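StiE protein (Stigmatella aurantiaca, PDB 6ECX) is a polyketide synthase whose O-methyltransferase domain, the part in this structure, binds S-adenosylmethionine and probably methylates oxygen on the growing polyketide. Local coordinates at residues T209-T213 with R214-N218; I169-K172 with D173-F176. All blocks are in the same frame, centred on the assembly; numbering follows the deposited sequence.

Contact 1: residues T209-T213 with R214-N218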
loop_
_atom_site.group_PDB
_atom_site.type_symbol
_atom_site.label_atom_id
_atom_site.label_comp_id
_atom_site.label_asym_id
_atom_site.label_seq_id
_atom_site.Cartn_x
_atom_site.Cartn_y
_atom_site.Cartn_z
ATOM N N THR A 209 -2.699 19.874 9.970
ATOM C CA THR A 209 -3.294 18.542 9.974
ATOM C C THR A 209 -3.393 17.955 8.566
ATOM O O THR A 209 -4.186 18.432 7.749
ATOM C CB THR A 209 -4.706 18.563 10.595
ATOM O OG1 THR A 209 -4.675 19.263 11.847
ATOM C CG2 THR A 209 -5.209 17.142 10.820
ATOM N N PHE A 210 -2.597 16.920 8.281
ATOM C CA PHE A 210 -2.666 16.262 6.981
ATOM C C PHE A 210 -3.982 15.505 6.843
ATOM O O PHE A 210 -4.322 14.663 7.682
ATOM C CB PHE A 210 -1.487 15.303 6.784
ATOM C CG PHE A 210 -1.412 14.711 5.396
ATOM C CD1 PHE A 210 -0.865 15.431 4.355
ATOM C CD2 PHE A 210 -1.896 13.438 5.136
ATOM C CE1 PHE A 210 -0.790 14.886 3.069
ATOM C CE2 PHE A 210 -1.822 12.889 3.854
ATOM C CZ PHE A 210 -1.278 13.617 2.822
ATOM N N SER A 211 -4.718 15.809 5.775
ATOM C CA SER A 211 -6.041 15.249 5.531
ATOM C C SER A 211 -6.085 14.376 4.284
ATOM O O SER A 211 -7.176 13.971 3.865
ATOM C CB SER A 211 -7.071 16.376 5.408
ATOM O OG SER A 211 -6.990 17.265 6.508
ATOM N N SER A 212 -4.930 14.108 3.667
ATOM C CA SER A 212 -4.823 13.209 2.516
ATOM C C SER A 212 -5.558 13.739 1.289
ATOM O O SER A 212 -5.984 12.960 0.440
ATOM C CB SER A 212 -5.321 11.799 2.857
ATOM O OG SER A 212 -4.702 11.289 4.025
ATOM N N THR A 213 -5.724 15.055 1.172
ATOM C CA THR A 213 -6.368 15.590 -0.018
ATOM C C THR A 213 -5.415 15.523 -1.216
ATOM O O THR A 213 -4.207 15.295 -1.086
ATOM C CB THR A 213 -6.833 17.037 0.205
ATOM O OG1 THR A 213 -5.696 17.858 0.494
ATOM C CG2 THR A 213 -7.835 17.137 1.368
ATOM N N ARG A 214 -5.978 15.704 -2.412
ATOM C CA ARG A 214 -5.140 15.823 -3.604
ATOM C C ARG A 214 -4.083 16.909 -3.423
ATOM O O ARG A 214 -2.893 16.691 -3.678
ATOM C CB ARG A 214 -6.009 16.131 -4.823
ATOM C CG ARG A 214 -6.834 14.985 -5.341
ATOM C CD ARG A 214 -7.971 15.520 -6.226
ATOM N NE ARG A 214 -8.519 14.448 -7.050
ATOM C CZ ARG A 214 -9.459 13.603 -6.644
ATOM N NH1 ARG A 214 -9.975 13.722 -5.425
ATOM N NH2 ARG A 214 -9.890 12.652 -7.461
ATOM N N GLU A 215 -4.504 18.094 -2.963
ATOM C CA GLU A 215 -3.572 19.208 -2.836
ATOM C C GLU A 215 -2.480 18.902 -1.828
ATOM O O GLU A 215 -1.327 19.303 -2.010
ATOM C CB GLU A 215 -4.330 20.475 -2.436
ATOM C CG GLU A 215 -3.430 21.659 -2.159
ATOM C CD GLU A 215 -4.181 22.972 -2.222
ATOM O OE1 GLU A 215 -3.711 23.900 -2.922
ATOM O OE2 GLU A 215 -5.252 23.064 -1.587
ATOM N N GLN A 216 -2.818 18.166 -0.773
ATOM C CA GLN A 216 -1.826 17.846 0.244
ATOM C C GLN A 216 -0.819 16.835 -0.268
ATOM O O GLN A 216 0.390 17.027 -0.098
ATOM C CB GLN A 216 -2.523 17.348 1.503
ATOM C CG GLN A 216 -3.111 18.479 2.307
ATOM C CD GLN A 216 -3.893 17.968 3.491
ATOM O OE1 GLN A 216 -4.675 17.029 3.364
ATOM N NE2 GLN A 216 -3.681 18.575 4.654
ATOM N N TRP A 217 -1.286 15.763 -0.923
ATOM C CA TRP A 217 -0.359 14.851 -1.599
ATOM C C TRP A 217 0.503 15.593 -2.615
ATOM O O TRP A 217 1.709 15.352 -2.712
ATOM C CB TRP A 217 -1.106 13.727 -2.320
ATOM C CG TRP A 217 -1.674 12.628 -1.437
ATOM C CD1 TRP A 217 -2.991 12.302 -1.287
ATOM C CD2 TRP A 217 -0.941 11.705 -0.618
ATOM N NE1 TRP A 217 -3.128 11.238 -0.422
ATOM C CE2 TRP A 217 -1.888 10.858 0.009
ATOM C CE3 TRP A 217 0.416 11.518 -0.342
ATOM C CZ2 TRP A 217 -1.517 9.841 0.893
ATOM C CZ3 TRP A 217 0.786 10.500 0.538
ATOM C CH2 TRP A 217 -0.180 9.676 1.143
ATOM N N ASN A 218 -0.121 16.459 -3.420
ATOM C CA ASN A 218 0.607 17.235 -4.420
ATOM C C ASN A 218 1.729 18.054 -3.782
ATOM O O ASN A 218 2.854 18.083 -4.291
ATOM C CB ASN A 218 -0.369 18.142 -5.186
ATOM C CG ASN A 218 0.261 18.729 -6.441
ATOM O OD1 ASN A 218 1.442 18.508 -6.675
ATOM N ND2 ASN A 218 -0.519 19.457 -7.245
#
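Thr213 and Gln216 form a capping box at the start of helix 214-222. Thr213 is the N-cap. At chi1 61° its OG1 sits between the backbone N and the carbonyl carbon. This brings it to the first turn, where Thr213 OG1 accepts a hydrogen bond from Gln216 N at 3.2 Å. In return, Gln216 turns its amide back over the loop. Gln216 OE1 accepts a hydrogen bond from Thr213 N at 3.1 Å, nearly straight and in the carbonyl plane, on a lone pair. Ser211 N also donates to Gln216 OE1, at 2.7 Å, but from a tilted position and in a more bent hydrogen bond. The other half of the amide is fixed as well. Gln216 NE2 donates a hydrogen bond to Thr209 O at 3.1 Å, with the acceptor close to the amide plane. Three hydrogen bonds to main-chain atoms thus set the rotation of the amide and hold the loop against the helix end.

Phe210 packs beneath this polar layer. Its ring runs almost parallel to the amide plane of Gln216, with OE1 offset toward the ring rim. Phe210 CE1 touches Gln216 CB at 3.4 Å. With CG anti to the backbone N (chi1 -173°), the ring reaches Trp217, which it meets edge-to-face with the planes at 82°. Phe210 CZ stands over the centre of the indole face.

Further out, Trp217 NE1 is hydrogen-bonded to Phe194 O on strand 187-196, and the indole also meets Phe288. Arg214 NH1 is hydrogen-bonded to Asn197 OD1, and its NE to Phe309 O. The first regular helical bond closes the turn, with Trp217 N donating to Thr213 O at 3.0 Å.

Contact 2: residues I169-K172 with D173-F176. With SAM (S-adenosylmethionine), chain B.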
loop_
_atom_site.group_PDB
_atom_site.type_symbol
_atom_site.label_atom_id
_atom_site.label_comp_id
_atom_site.label_asym_id
_atom_site.label_seq_id
_atom_site.Cartn_x
_atom_site.Cartn_y
_atom_site.Cartn_z
ATOM N N ILE A 169 2.135 7.499 8.674
ATOM C CA ILE A 169 3.347 8.181 9.108
ATOM C C ILE A 169 3.011 9.660 9.281
ATOM O O ILE A 169 2.709 10.348 8.292
ATOM C CB ILE A 169 4.499 7.968 8.114
ATOM C CG1 ILE A 169 4.895 6.487 8.110
ATOM C CG2 ILE A 169 5.684 8.847 8.480
ATOM C CD1 ILE A 169 6.018 6.108 7.148
ATOM N N PRO A 170 3.034 10.192 10.514
ATOM C CA PRO A 170 2.606 11.579 10.729
ATOM C C PRO A 170 3.486 12.587 10.007
ATOM O O PRO A 170 2.983 13.521 9.366
ATOM C CB PRO A 170 2.695 11.750 12.256
ATOM C CG PRO A 170 2.732 10.359 12.811
ATOM C CD PRO A 170 3.415 9.522 11.765
ATOM N N ASP A 171 4.806 12.417 10.110
ATOM C CA ASP A 171 5.731 13.393 9.541
ATOM C C ASP A 171 5.946 13.038 8.071
ATOM O O ASP A 171 6.927 12.398 7.682
ATOM C CB ASP A 171 7.037 13.434 10.327
ATOM C CG ASP A 171 7.855 14.686 10.032
ATOM O OD1 ASP A 171 7.533 15.400 9.059
ATOM O OD2 ASP A 171 8.831 14.954 10.764
ATOM N N LYS A 172 4.989 13.463 7.239
ATOM C CA LYS A 172 5.075 13.144 5.806
ATOM C C LYS A 172 6.182 13.942 5.120
ATOM O O LYS A 172 6.816 13.443 4.181
ATOM C CB LYS A 172 3.734 13.429 5.114
ATOM C CG LYS A 172 2.491 12.856 5.799
ATOM C CD LYS A 172 2.131 11.497 5.237
ATOM C CE LYS A 172 0.695 11.128 5.576
ATOM N NZ LYS A 172 0.458 10.933 7.036
ATOM N N ASP A 173 6.397 15.188 5.550
ATOM C CA ASP A 173 7.502 15.989 5.034
ATOM C C ASP A 173 8.826 15.260 5.190
ATOM O O ASP A 173 9.614 15.159 4.246
ATOM C CB ASP A 173 7.557 17.336 5.761
ATOM C CG ASP A 173 6.309 18.166 5.545
ATOM O OD1 ASP A 173 5.664 17.996 4.495
ATOM O OD2 ASP A 173 5.973 18.989 6.424
ATOM N N ALA A 174 9.084 14.738 6.387
ATOM C CA ALA A 174 10.314 13.984 6.610
ATOM C C ALA A 174 10.335 12.710 5.776
ATOM O O ALA A 174 11.364 12.359 5.183
ATOM C CB ALA A 174 10.470 13.670 8.102
ATOM N N LEU A 175 9.205 12.012 5.696
ATOM C CA LEU A 175 9.155 10.801 4.883
ATOM C C LEU A 175 9.505 11.096 3.416
ATOM O O LEU A 175 10.346 10.423 2.814
ATOM C CB LEU A 175 7.768 10.169 4.993
ATOM C CG LEU A 175 7.511 8.989 4.046
ATOM C CD1 LEU A 175 8.467 7.829 4.331
ATOM C CD2 LEU A 175 6.049 8.550 4.102
ATOM N N PHE A 176 8.892 12.116 2.834
ATOM C CA PHE A 176 9.102 12.330 1.402
ATOM C C PHE A 176 10.448 12.982 1.111
ATOM O O PHE A 176 10.992 12.782 0.026
ATOM C CB PHE A 176 7.924 13.113 0.812
ATOM C CG PHE A 176 6.772 12.217 0.450
ATOM C CD1 PHE A 176 5.849 11.828 1.415
ATOM C CD2 PHE A 176 6.672 11.666 -0.816
ATOM C CE1 PHE A 176 4.828 10.958 1.103
ATOM C CE2 PHE A 176 5.638 10.784 -1.123
ATOM C CZ PHE A 176 4.727 10.428 -0.165
HETATM N N SAM B . 3.444 -2.964 2.827
HETATM C CA SAM B . 3.125 -4.176 3.571
HETATM C C SAM B . 2.070 -4.998 2.844
HETATM O O SAM B . 1.447 -4.486 1.918
HETATM O OXT SAM B . 1.818 -6.168 3.147
HETATM C CB SAM B . 2.648 -3.819 4.969
HETATM C CG SAM B . 1.542 -2.773 5.014
HETATM S SD SAM B . 0.925 -2.593 6.709
HETATM C CE SAM B . -0.803 -2.142 6.398
HETATM C "C5'" SAM B . 1.742 -1.078 7.271
HETATM C "C4'" SAM B . 3.243 -1.266 7.501
HETATM O "O4'" SAM B . 3.927 -0.031 7.650
HETATM C "C3'" SAM B . 3.614 -2.084 8.735
HETATM O "O3'" SAM B . 4.609 -2.998 8.309
HETATM C "C2'" SAM B . 4.247 -1.082 9.692
HETATM O "O2'" SAM B . 5.247 -1.627 10.530
HETATM C "C1'" SAM B . 4.870 -0.107 8.703
HETATM N N9 SAM B . 5.150 1.248 9.218
HETATM C C8 SAM B . 4.242 2.110 9.784
HETATM N N7 SAM B . 4.882 3.268 10.089
HETATM C C5 SAM B . 6.184 3.160 9.738
HETATM C C6 SAM B . 7.259 4.025 9.825
HETATM N N6 SAM B . 7.119 5.243 10.347
HETATM N N1 SAM B . 8.504 3.629 9.362
HETATM C C2 SAM B . 8.674 2.381 8.808
HETATM N N3 SAM B . 7.594 1.529 8.724
HETATM C C4 SAM B . 6.368 1.898 9.182
HETATM O O HOH W 1 5.245 16.598 7.979
#
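Asp171 caps the N-terminus of helix 172-181 through its side chain. Asp171 OD1 accepts from Ala174 N at 3.2 Å, and the N-H comes from well above the carboxylate plane. The carboxylate also rests on the Ala174 methyl group, with Asp171 OD2 3.4 Å from Ala174 CB. This is the solvent side. One water donates to Asp171 OD1 and accepts from Asp173 N, so it links the cap to the first turn. Asp171 is also the centre of an inverse gamma turn, closed by a weak bond from Lys172 N to Pro170 O.

The inner side is packed more closely. Ile169 CD1 meets Leu175 CD2 at 3.9 Å. The same isoleucine borders the adenine of S-adenosylmethionine, and Ile169 CG1 is 3.4 Å from N6 of the cofactor. Leu175 in turn lies beside Ser148 of the cofactor site. Lys172 is buried, and its chain bends at chi2 (-93°) and chi4 (-66°). This folds Lys172 NZ back to donate a hydrogen bond to Ile169 O at 2.6 Å, from above the carbonyl plane, which ties the loop to the helix start.

Main-chain bonds begin the helix: Leu175 N to Asp171 O and Phe176 N to Lys172 O. The ring edge of Phe176 lies by the Lys172 carbonyl, Phe176 CD1 to Lys172 O 3.3 Å. Beyond it, Phe176 packs on Leu189 and Met191 of strand 187-196 and on Trp217 and Leu220 of helix 214-222.

Overall arrangement
Both contacts are local helix starts, partly buried, with centres about 12 Å apart. Contact 2 comes first in the chain and opens helix 172-181. Contact 1 opens helix 214-222. They touch through Phe210 on Lys172 and Trp217 on Phe176, and Trp217 and Phe176 both pack on strand 187-196. Their capping chemistry differs. In contact 1 a neutral threonine and glutamine bond each other's backbone N-H. In contact 2 a carboxylate and a water do the work at the surface. Their inner faces differ too: contact 1 has an aromatic pair away from the cofactor site, whereas contact 2 sets Ile169, next to the cofactor adenine, against Leu175, with buried Lys172 and Phe176 toward helix 214-222.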